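PDB 6VVG: arginine kinase from Cydia pomonella granulosis virus, which probably transfers phosphate from ATP to serine and threonine side chains, as a viral protein kinase that works as a side-to-side dimer. Local coordinates for residues 120-125 with 274-279; 175-180 with 229-234; 61-66 with 135-140. All blocks are in the same frame, centred on the assembly; numbering follows the deposited sequence.

Contact 1: residues 120-125 with 274-279; sequences KIIITL and HPFLCF
Ile-123 and Leu-277 mark the closest backbone approach, with CA atoms 6.5 Å apart, where a turn in the first half of helix 115-133 meets the short 3-10 turn 275-277. That turn is closed by Leu-277 N bonding to His-274 O; no hydrogen bond joins the segments, so side-chain packing carries the contact. Leu-277 points at the helix and fits its two methyls against Ile-122: CD2 lies 3.7 Å from Ile-122 CG2, the side chains crossing at about a right angle. The same CD2 also lies 4.0 Å from Ile-123 CG1, these two side chains sliding past each other in opposite directions; Ile-123 CD1 makes a van der Waals contact with Leu-277 O at 3.5 Å. Phe-276 has CG anti to its backbone N (chi1 180°), which carries the ring to the helix; CE2 meets Ile-122 CD1 at 3.9 Å, edge-on in the ring plane. His-274 ND1 accepts a hydrogen bond from Phe-276 N at 3.0 Å (163° at the hydrogen), the donor 28° out of the imidazole plane. By position helix 115-133 is alpha-E of the kinase fold, on which the domain's C-terminal end packs; Phe-252 of helix 247-256 touches Ile-122, Phe-276 and Leu-277, while helix 192-208 adds Ala-203, Ile-206 and Leu-207.

Contact 2: residues 175-180 with 229-234; sequences GTTVYF and KDMLPL
Met-231 lays its folded side chain across Thr-177 and Val-178, joining helix 228-235 to the segment just before the SPE sequence, the counterpart of the APE motif of protein kinases. By position in the kinase fold, 175-180 corresponds to the end of the activation segment, the P+1 loop, and the helix to alpha-G. The doubled-back shape of Met-231 follows from its torsions: chi1 (-63°) sets CG beside Thr-177, and the bends at chi2 (-52°) and chi3 (-57°) then turn SD and CE toward Val-178. Thr-177 offers its methyl, CG2 standing 4.0 Å from Met-231 CG. At Val-178 the fit is looser, with CG1 4.3 Å from Met-231 SD and CA 4.2 Å from Met-231 CE. No hydrogen bond crosses, and the summed buried area is a modest 140 Å². Ile-185 of helix 182-185 and Tyr-211 also touch Met-231. Thr-176 OG1 is hydrogen-bonded to Lys-143, a pairing that matches the link between P+1 threonine and catalytic-loop lysine in serine/threonine kinases. The loop side of the contact is held by its own 3-10 turn: Thr-177 O, which Met-231 CG approaches to 4.0 Å, accepts Phe-180 N at 2.9 Å, and Thr-177 CA lies over the centre of one face of the Phe-180 ring, 3.5 Å above the plane.

Contact 3: residues 61-66 with 135-140; sequences FDVHIL and NNIVHN
Leu-66, on the last turn of helix 59-66, reaches toward Asn-135 and Ile-137, and its atoms can be traced outward. CB lies 4.1 Å from Asn-135 ND2. With chi1 of -73°, CG stands anti to the carbonyl carbon; both methyls beyond it touch Asn-135, and CD1 also reaches Ile-137. CD2 goes to the oxygen end of the amide, 3.7 Å from Asn-135 OD1. CD1 fills the angle between both partners: it is 3.7 Å from Asn-135 CG and 3.5 Å from Ile-137 CD1, the latter closer than usual van der Waals contact and a sign of tight packing. One turn back, Val-63 extends the apolar seam, its CG2 meeting Ile-137 CG2 at 4.1 Å.

The amide of Asn-135 is held by its nitrogen, which hydrogen-bonds Leu-132 O in helix 115-133 and also donates to a water, 2.8 Å from ND2. That water in turn makes a weak bond to Leu-66 O, so the only polar link found between the segments is indirect. Asn-136 then takes a positive phi of 60° as the chain leaves the helix for strand 137-138.

Beyond the strand, His-139 NE2 bonds Cys-159 O, and the ring of His-64 meets that of Tyr-161; His-64, Tyr-161 and His-139 occupy positions consistent with the regulatory spine of kinases. On the dimer side, Phe-61 meets Phe-79 and Phe-81 of the second subunit edge-to-face. By position, helix 59-66 is the regulatory alpha-C helix on which PK-1 dimerization centres, here packed against the chain entering the HND sequence, the counterpart of the HRD catalytic-loop motif.

Overall arrangement
From the N terminus, helix 5-13 and three strands of the N-lobe sheet precede helix 59-66, which opens contact 3; strands 76-82 and 87-92 complete the sheet before helix 115-133 opens contact 1. Contact 3 closes next, at 135-140, immediately after that helix; contacts 1 and 3 therefore cross, their segments alternating. Contact 2 opens later at 175-180 and closes at 229-234, wholly within the span of contact 1, which 274-279 completes at the C terminus. Contacts 3 and 2 follow in series. Contact 3 ties the N-lobe helix to the C-lobe, whereas contacts 1 and 2 bind parts of the C-lobe together. The centres are 23 to 25 Å apart, and no two contacts touch.

Contact 1: residues 120-125 with 274-279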
loop_
_atom_site.group_PDB
_atom_site.type_symbol
_atom_site.label_atom_id
_atom_site.label_comp_id
_atom_site.label_asym_id
_atom_site.label_seq_id
_atom_site.Cartn_x
_atom_site.Cartn_y
_atom_site.Cartn_z
ATOM N N LYS A 120 27.477 1.352 -12.998
ATOM C CA LYS A 120 27.254 0.825 -11.655
ATOM C C LYS A 120 25.990 1.400 -11.031
ATOM O O LYS A 120 25.189 0.664 -10.443
ATOM C CB LYS A 120 28.450 1.123 -10.766
ATOM N N ILE A 121 25.780 2.707 -11.164
ATOM C CA ILE A 121 24.583 3.333 -10.610
ATOM C C ILE A 121 23.331 2.720 -11.225
ATOM O O ILE A 121 22.361 2.390 -10.526
ATOM C CB ILE A 121 24.641 4.853 -10.841
ATOM C CG1 ILE A 121 25.670 5.492 -9.904
ATOM C CG2 ILE A 121 23.279 5.481 -10.659
ATOM C CD1 ILE A 121 26.085 6.897 -10.296
ATOM N N ILE A 122 23.343 2.541 -12.545
ATOM C CA ILE A 122 22.153 2.057 -13.236
ATOM C C ILE A 122 21.850 0.620 -12.839
ATOM O O ILE A 122 20.686 0.249 -12.650
ATOM C CB ILE A 122 22.322 2.207 -14.758
ATOM C CG1 ILE A 122 22.239 3.686 -15.148
ATOM C CG2 ILE A 122 21.262 1.405 -15.485
ATOM C CD1 ILE A 122 22.713 3.994 -16.558
ATOM N N ILE A 123 22.881 -0.216 -12.715
ATOM C CA ILE A 123 22.657 -1.591 -12.282
ATOM C C ILE A 123 22.007 -1.601 -10.906
ATOM O O ILE A 123 21.023 -2.310 -10.664
ATOM C CB ILE A 123 23.979 -2.381 -12.283
ATOM C CG1 ILE A 123 24.438 -2.663 -13.714
ATOM C CG2 ILE A 123 23.820 -3.682 -11.515
ATOM C CD1 ILE A 123 25.840 -3.252 -13.808
ATOM N N THR A 124 22.552 -0.808 -9.982
ATOM C CA THR A 124 21.995 -0.732 -8.637
ATOM C C THR A 124 20.557 -0.231 -8.668
ATOM O O THR A 124 19.673 -0.801 -8.019
ATOM C CB THR A 124 22.864 0.180 -7.769
ATOM O OG1 THR A 124 24.214 -0.298 -7.773
ATOM C CG2 THR A 124 22.343 0.228 -6.339
ATOM N N LEU A 125 20.307 0.845 -9.417
ATOM C CA LEU A 125 18.965 1.415 -9.476
ATOM C C LEU A 125 17.963 0.405 -10.021
ATOM O O LEU A 125 16.873 0.232 -9.463
ATOM C CB LEU A 125 18.976 2.674 -10.339
ATOM C CG LEU A 125 17.635 3.351 -10.614
ATOM C CD1 LEU A 125 16.983 3.776 -9.315
ATOM C CD2 LEU A 125 17.833 4.538 -11.546
ATOM N N HIS A 274 20.733 -6.141 -21.149
ATOM C CA HIS A 274 21.297 -5.375 -22.250
ATOM C C HIS A 274 22.822 -5.353 -22.147
ATOM O O HIS A 274 23.367 -5.297 -21.040
ATOM C CB HIS A 274 20.758 -3.947 -22.247
ATOM C CG HIS A 274 21.163 -3.153 -23.448
ATOM N ND1 HIS A 274 22.335 -2.429 -23.504
ATOM C CD2 HIS A 274 20.562 -2.985 -24.649
ATOM C CE1 HIS A 274 22.434 -1.844 -24.683
ATOM N NE2 HIS A 274 21.371 -2.167 -25.398
ATOM N N PRO A 275 23.536 -5.402 -23.280
ATOM C CA PRO A 275 25.010 -5.410 -23.211
ATOM C C PRO A 275 25.589 -4.351 -22.288
ATOM O O PRO A 275 26.542 -4.636 -21.555
ATOM C CB PRO A 275 25.420 -5.178 -24.673
ATOM C CG PRO A 275 24.328 -5.900 -25.457
ATOM C CD PRO A 275 23.045 -5.582 -24.664
ATOM N N PHE A 276 25.033 -3.138 -22.293
ATOM C CA PHE A 276 25.595 -2.070 -21.473
ATOM C C PHE A 276 25.734 -2.493 -20.018
ATOM O O PHE A 276 26.746 -2.201 -19.373
ATOM C CB PHE A 276 24.722 -0.822 -21.567
ATOM C CG PHE A 276 25.224 0.329 -20.745
ATOM C CD1 PHE A 276 26.505 0.810 -20.925
ATOM C CD2 PHE A 276 24.412 0.930 -19.793
ATOM C CE1 PHE A 276 26.975 1.873 -20.178
ATOM C CE2 PHE A 276 24.879 1.993 -19.039
ATOM C CZ PHE A 276 26.163 2.464 -19.234
ATOM N N LEU A 277 24.725 -3.172 -19.483
ATOM C CA LEU A 277 24.708 -3.553 -18.077
ATOM C C LEU A 277 25.361 -4.904 -17.819
ATOM O O LEU A 277 25.443 -5.322 -16.659
ATOM C CB LEU A 277 23.267 -3.565 -17.564
ATOM C CG LEU A 277 22.518 -2.244 -17.752
ATOM C CD1 LEU A 277 21.162 -2.286 -17.058
ATOM C CD2 LEU A 277 23.341 -1.064 -17.244
ATOM N N CYS A 278 25.830 -5.587 -18.857
ATOM C CA CYS A 278 26.529 -6.855 -18.723
ATOM C C CYS A 278 28.036 -6.633 -18.770
ATOM O O CYS A 278 28.524 -5.609 -19.254
ATOM C CB CYS A 278 26.096 -7.823 -19.825
ATOM S SG CYS A 278 24.348 -8.274 -19.716
ATOM N N PHE A 279 28.768 -7.612 -18.251
ATOM C CA PHE A 279 30.215 -7.492 -18.127
ATOM C C PHE A 279 30.945 -8.523 -18.978
ATOM O O PHE A 279 32.113 -8.827 -18.727
ATOM C CB PHE A 279 30.630 -7.639 -16.659
#

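Contact 2: residues 175-180 with 229-234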
loop_
_atom_site.group_PDB
_atom_site.type_symbol
_atom_site.label_atom_id
_atom_site.label_comp_id
_atom_site.label_asym_id
_atom_site.label_seq_id
_atom_site.Cartn_x
_atom_site.Cartn_y
_atom_site.Cartn_z
ATOM N N GLY A 175 3.669 13.748 -9.886
ATOM C CA GLY A 175 5.088 13.688 -10.178
ATOM C C GLY A 175 5.528 14.767 -11.148
ATOM O O GLY A 175 4.874 15.799 -11.329
ATOM N N THR A 176 6.660 14.511 -11.797
ATOM C CA THR A 176 7.309 15.496 -12.654
ATOM C C THR A 176 7.051 15.170 -14.120
ATOM O O THR A 176 7.451 14.107 -14.611
ATOM C CB THR A 176 8.809 15.553 -12.374
ATOM O OG1 THR A 176 9.028 15.660 -10.962
ATOM C CG2 THR A 176 9.447 16.747 -13.074
ATOM N N THR A 177 6.433 16.120 -14.824
ATOM C CA THR A 177 5.958 15.881 -16.180
ATOM C C THR A 177 7.070 15.393 -17.097
ATOM O O THR A 177 6.853 14.502 -17.924
ATOM C CB THR A 177 5.339 17.168 -16.730
ATOM O OG1 THR A 177 4.317 17.629 -15.835
ATOM C CG2 THR A 177 4.753 16.952 -18.115
ATOM N N VAL A 178 8.272 15.951 -16.962
ATOM C CA VAL A 178 9.318 15.690 -17.945
ATOM C C VAL A 178 9.917 14.301 -17.765
ATOM O O VAL A 178 10.789 13.887 -18.539
ATOM C CB VAL A 178 10.422 16.762 -17.892
ATOM C CG1 VAL A 178 9.891 18.111 -18.371
ATOM C CG2 VAL A 178 10.994 16.881 -16.482
ATOM N N TYR A 179 9.468 13.575 -16.747
ATOM C CA TYR A 179 9.828 12.174 -16.584
ATOM C C TYR A 179 8.683 11.237 -16.945
ATOM O O TYR A 179 8.819 10.020 -16.776
ATOM C CB TYR A 179 10.288 11.900 -15.144
ATOM C CG TYR A 179 11.683 12.399 -14.810
ATOM C CD1 TYR A 179 11.885 13.690 -14.341
ATOM C CD2 TYR A 179 12.794 11.574 -14.949
ATOM C CE1 TYR A 179 13.152 14.152 -14.026
ATOM C CE2 TYR A 179 14.067 12.028 -14.641
ATOM C CZ TYR A 179 14.239 13.318 -14.178
ATOM O OH TYR A 179 15.501 13.774 -13.867
ATOM N N PHE A 180 7.564 11.767 -17.440
ATOM C CA PHE A 180 6.396 10.942 -17.731
ATOM C C PHE A 180 6.649 10.053 -18.944
ATOM O O PHE A 180 7.057 10.539 -20.001
ATOM C CB PHE A 180 5.169 11.814 -18.013
ATOM C CG PHE A 180 4.519 12.410 -16.795
ATOM C CD1 PHE A 180 5.136 12.385 -15.560
ATOM C CD2 PHE A 180 3.278 13.019 -16.906
ATOM C CE1 PHE A 180 4.525 12.949 -14.452
ATOM C CE2 PHE A 180 2.664 13.584 -15.804
ATOM C CZ PHE A 180 3.289 13.550 -14.576
ATOM N N LYS A 229 0.797 16.254 -22.508
ATOM C CA LYS A 229 0.618 16.023 -23.934
ATOM C C LYS A 229 1.641 16.779 -24.771
ATOM O O LYS A 229 1.885 16.397 -25.920
ATOM C CB LYS A 229 -0.804 16.408 -24.345
ATOM C CG LYS A 229 -1.855 15.375 -23.951
ATOM C CD LYS A 229 -1.688 14.083 -24.739
ATOM C CE LYS A 229 -2.541 12.957 -24.159
ATOM N NZ LYS A 229 -4.004 13.165 -24.395
ATOM N N ASP A 230 2.249 17.833 -24.223
ATOM C CA ASP A 230 3.339 18.508 -24.919
ATOM C C ASP A 230 4.585 17.637 -25.015
ATOM O O ASP A 230 5.448 17.896 -25.861
ATOM C CB ASP A 230 3.695 19.817 -24.212
ATOM C CG ASP A 230 2.566 20.825 -24.241
ATOM O OD1 ASP A 230 1.944 20.992 -25.310
ATOM O OD2 ASP A 230 2.306 21.454 -23.194
ATOM N N MET A 231 4.707 16.618 -24.161
ATOM C CA MET A 231 5.879 15.755 -24.216
ATOM C C MET A 231 5.830 14.823 -25.420
ATOM O O MET A 231 6.881 14.453 -25.957
ATOM C CB MET A 231 5.996 14.929 -22.934
ATOM C CG MET A 231 6.214 15.731 -21.663
ATOM S SD MET A 231 7.591 16.889 -21.744
ATOM C CE MET A 231 8.959 15.803 -22.146
ATOM N N LEU A 232 4.631 14.439 -25.857
ATOM C CA LEU A 232 4.530 13.420 -26.908
ATOM C C LEU A 232 5.227 13.836 -28.181
ATOM O O LEU A 232 6.023 13.027 -28.717
ATOM C CB LEU A 232 3.056 13.099 -27.171
ATOM C CG LEU A 232 2.404 12.126 -26.192
ATOM C CD1 LEU A 232 0.999 11.746 -26.680
ATOM C CD2 LEU A 232 3.233 10.867 -25.981
ATOM N N PRO A 233 5.012 15.028 -28.748
ATOM C CA PRO A 233 5.770 15.405 -29.953
ATOM C C PRO A 233 7.271 15.268 -29.756
ATOM O O PRO A 233 7.994 14.871 -30.678
ATOM C CB PRO A 233 5.363 16.866 -30.203
ATOM C CG PRO A 233 4.036 17.017 -29.508
ATOM C CD PRO A 233 4.109 16.112 -28.293
ATOM N N LEU A 234 7.754 15.581 -28.552
ATOM C CA LEU A 234 9.186 15.526 -28.289
ATOM C C LEU A 234 9.699 14.094 -28.333
ATOM O O LEU A 234 10.778 13.832 -28.877
ATOM C CB LEU A 234 9.482 16.165 -26.935
ATOM C CG LEU A 234 9.000 17.612 -26.823
ATOM C CD1 LEU A 234 9.366 18.210 -25.479
ATOM C CD2 LEU A 234 9.578 18.454 -27.962
#

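Contact 3: residues 61-66 with 135-140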
loop_
_atom_site.group_PDB
_atom_site.type_symbol
_atom_site.label_atom_id
_atom_site.label_comp_id
_atom_site.label_asym_id
_atom_site.label_seq_id
_atom_site.Cartn_x
_atom_site.Cartn_y
_atom_site.Cartn_z
ATOM N N PHE A 61 4.628 4.804 3.665
ATOM C CA PHE A 61 5.008 3.988 4.814
ATOM C C PHE A 61 5.395 2.580 4.377
ATOM O O PHE A 61 6.415 2.039 4.815
ATOM C CB PHE A 61 3.852 3.954 5.820
ATOM C CG PHE A 61 4.091 3.049 6.996
ATOM C CD1 PHE A 61 5.055 3.358 7.941
ATOM C CD2 PHE A 61 3.348 1.892 7.157
ATOM C CE1 PHE A 61 5.279 2.527 9.023
ATOM C CE2 PHE A 61 3.566 1.057 8.237
ATOM C CZ PHE A 61 4.535 1.376 9.170
ATOM N N ASP A 62 4.595 1.976 3.494
ATOM C CA ASP A 62 4.855 0.601 3.079
ATOM C C ASP A 62 6.223 0.461 2.426
ATOM O O ASP A 62 6.939 -0.518 2.671
ATOM C CB ASP A 62 3.769 0.124 2.114
ATOM C CG ASP A 62 2.378 0.226 2.700
ATOM O OD1 ASP A 62 1.966 1.350 3.042
ATOM O OD2 ASP A 62 1.700 -0.817 2.816
ATOM N N VAL A 63 6.594 1.412 1.568
ATOM C CA VAL A 63 7.856 1.294 0.843
ATOM C C VAL A 63 9.020 1.228 1.823
ATOM O O VAL A 63 9.919 0.390 1.689
ATOM C CB VAL A 63 8.018 2.453 -0.157
ATOM C CG1 VAL A 63 9.404 2.404 -0.786
ATOM C CG2 VAL A 63 6.935 2.382 -1.224
ATOM N N HIS A 64 9.022 2.111 2.824
ATOM C CA HIS A 64 10.064 2.055 3.846
ATOM C C HIS A 64 10.113 0.674 4.488
ATOM O O HIS A 64 11.178 0.051 4.576
ATOM C CB HIS A 64 9.823 3.116 4.921
ATOM C CG HIS A 64 10.052 4.521 4.461
ATOM N ND1 HIS A 64 11.304 5.093 4.407
ATOM C CD2 HIS A 64 9.183 5.476 4.055
ATOM C CE1 HIS A 64 11.197 6.337 3.975
ATOM N NE2 HIS A 64 9.922 6.593 3.753
ATOM N N ILE A 65 8.958 0.185 4.945
ATOM C CA ILE A 65 8.912 -1.087 5.661
ATOM C C ILE A 65 9.292 -2.234 4.736
ATOM O O ILE A 65 10.160 -3.055 5.058
ATOM C CB ILE A 65 7.515 -1.309 6.269
ATOM C CG1 ILE A 65 7.170 -0.201 7.264
ATOM C CG2 ILE A 65 7.441 -2.684 6.927
ATOM C CD1 ILE A 65 8.202 0.018 8.339
ATOM N N LEU A 66 8.634 -2.319 3.578
ATOM C CA LEU A 66 8.882 -3.434 2.671
ATOM C C LEU A 66 10.355 -3.522 2.294
ATOM O O LEU A 66 10.901 -4.621 2.153
ATOM C CB LEU A 66 8.021 -3.289 1.420
ATOM C CG LEU A 66 6.527 -3.565 1.583
ATOM C CD1 LEU A 66 5.779 -3.219 0.296
ATOM C CD2 LEU A 66 6.290 -5.011 1.974
ATOM N N ASN A 135 6.716 -6.372 -4.916
ATOM C CA ASN A 135 5.564 -6.119 -4.062
ATOM C C ASN A 135 4.377 -5.551 -4.829
ATOM O O ASN A 135 3.357 -5.227 -4.211
ATOM C CB ASN A 135 5.952 -5.152 -2.938
ATOM C CG ASN A 135 7.136 -5.647 -2.124
ATOM O OD1 ASN A 135 7.013 -6.576 -1.329
ATOM N ND2 ASN A 135 8.294 -5.026 -2.324
ATOM N N ASN A 136 4.484 -5.435 -6.155
ATOM C CA ASN A 136 3.460 -4.800 -6.987
ATOM C C ASN A 136 3.244 -3.346 -6.572
ATOM O O ASN A 136 2.119 -2.845 -6.523
ATOM C CB ASN A 136 2.153 -5.593 -6.959
ATOM C CG ASN A 136 2.147 -6.730 -7.975
ATOM O OD1 ASN A 136 3.138 -6.954 -8.671
ATOM N ND2 ASN A 136 1.034 -7.447 -8.064
ATOM N N ILE A 137 4.346 -2.666 -6.276
ATOM C CA ILE A 137 4.366 -1.237 -5.996
ATOM C C ILE A 137 5.381 -0.599 -6.933
ATOM O O ILE A 137 6.447 -1.172 -7.184
ATOM C CB ILE A 137 4.729 -0.956 -4.523
ATOM C CG1 ILE A 137 3.677 -1.565 -3.593
ATOM C CG2 ILE A 137 4.862 0.536 -4.283
ATOM C CD1 ILE A 137 4.012 -1.451 -2.115
ATOM N N VAL A 138 5.056 0.582 -7.451
ATOM C CA VAL A 138 5.981 1.354 -8.272
ATOM C C VAL A 138 6.362 2.617 -7.513
ATOM O O VAL A 138 5.566 3.172 -6.747
ATOM C CB VAL A 138 5.392 1.705 -9.655
ATOM C CG1 VAL A 138 5.323 0.456 -10.528
ATOM C CG2 VAL A 138 4.028 2.350 -9.507
ATOM N N HIS A 139 7.599 3.070 -7.723
ATOM C CA HIS A 139 8.068 4.279 -7.052
ATOM C C HIS A 139 7.351 5.512 -7.593
ATOM O O HIS A 139 6.842 6.338 -6.826
ATOM C CB HIS A 139 9.581 4.407 -7.218
ATOM C CG HIS A 139 10.173 5.575 -6.495
ATOM N ND1 HIS A 139 10.042 6.870 -6.946
ATOM C CD2 HIS A 139 10.898 5.644 -5.355
ATOM C CE1 HIS A 139 10.660 7.689 -6.114
ATOM N NE2 HIS A 139 11.188 6.971 -5.139
ATOM N N ASN A 140 7.303 5.653 -8.915
ATOM C CA ASN A 140 6.473 6.617 -9.628
ATOM C C ASN A 140 6.969 8.056 -9.536
ATOM O O ASN A 140 6.273 8.952 -10.020
ATOM C CB ASN A 140 5.015 6.569 -9.140
ATOM C CG ASN A 140 4.071 7.407 -9.993
ATOM O OD1 ASN A 140 4.130 7.387 -11.224
ATOM N ND2 ASN A 140 3.189 8.146 -9.333
HETATM O O HOH W 1 10.358 -6.181 -0.744
#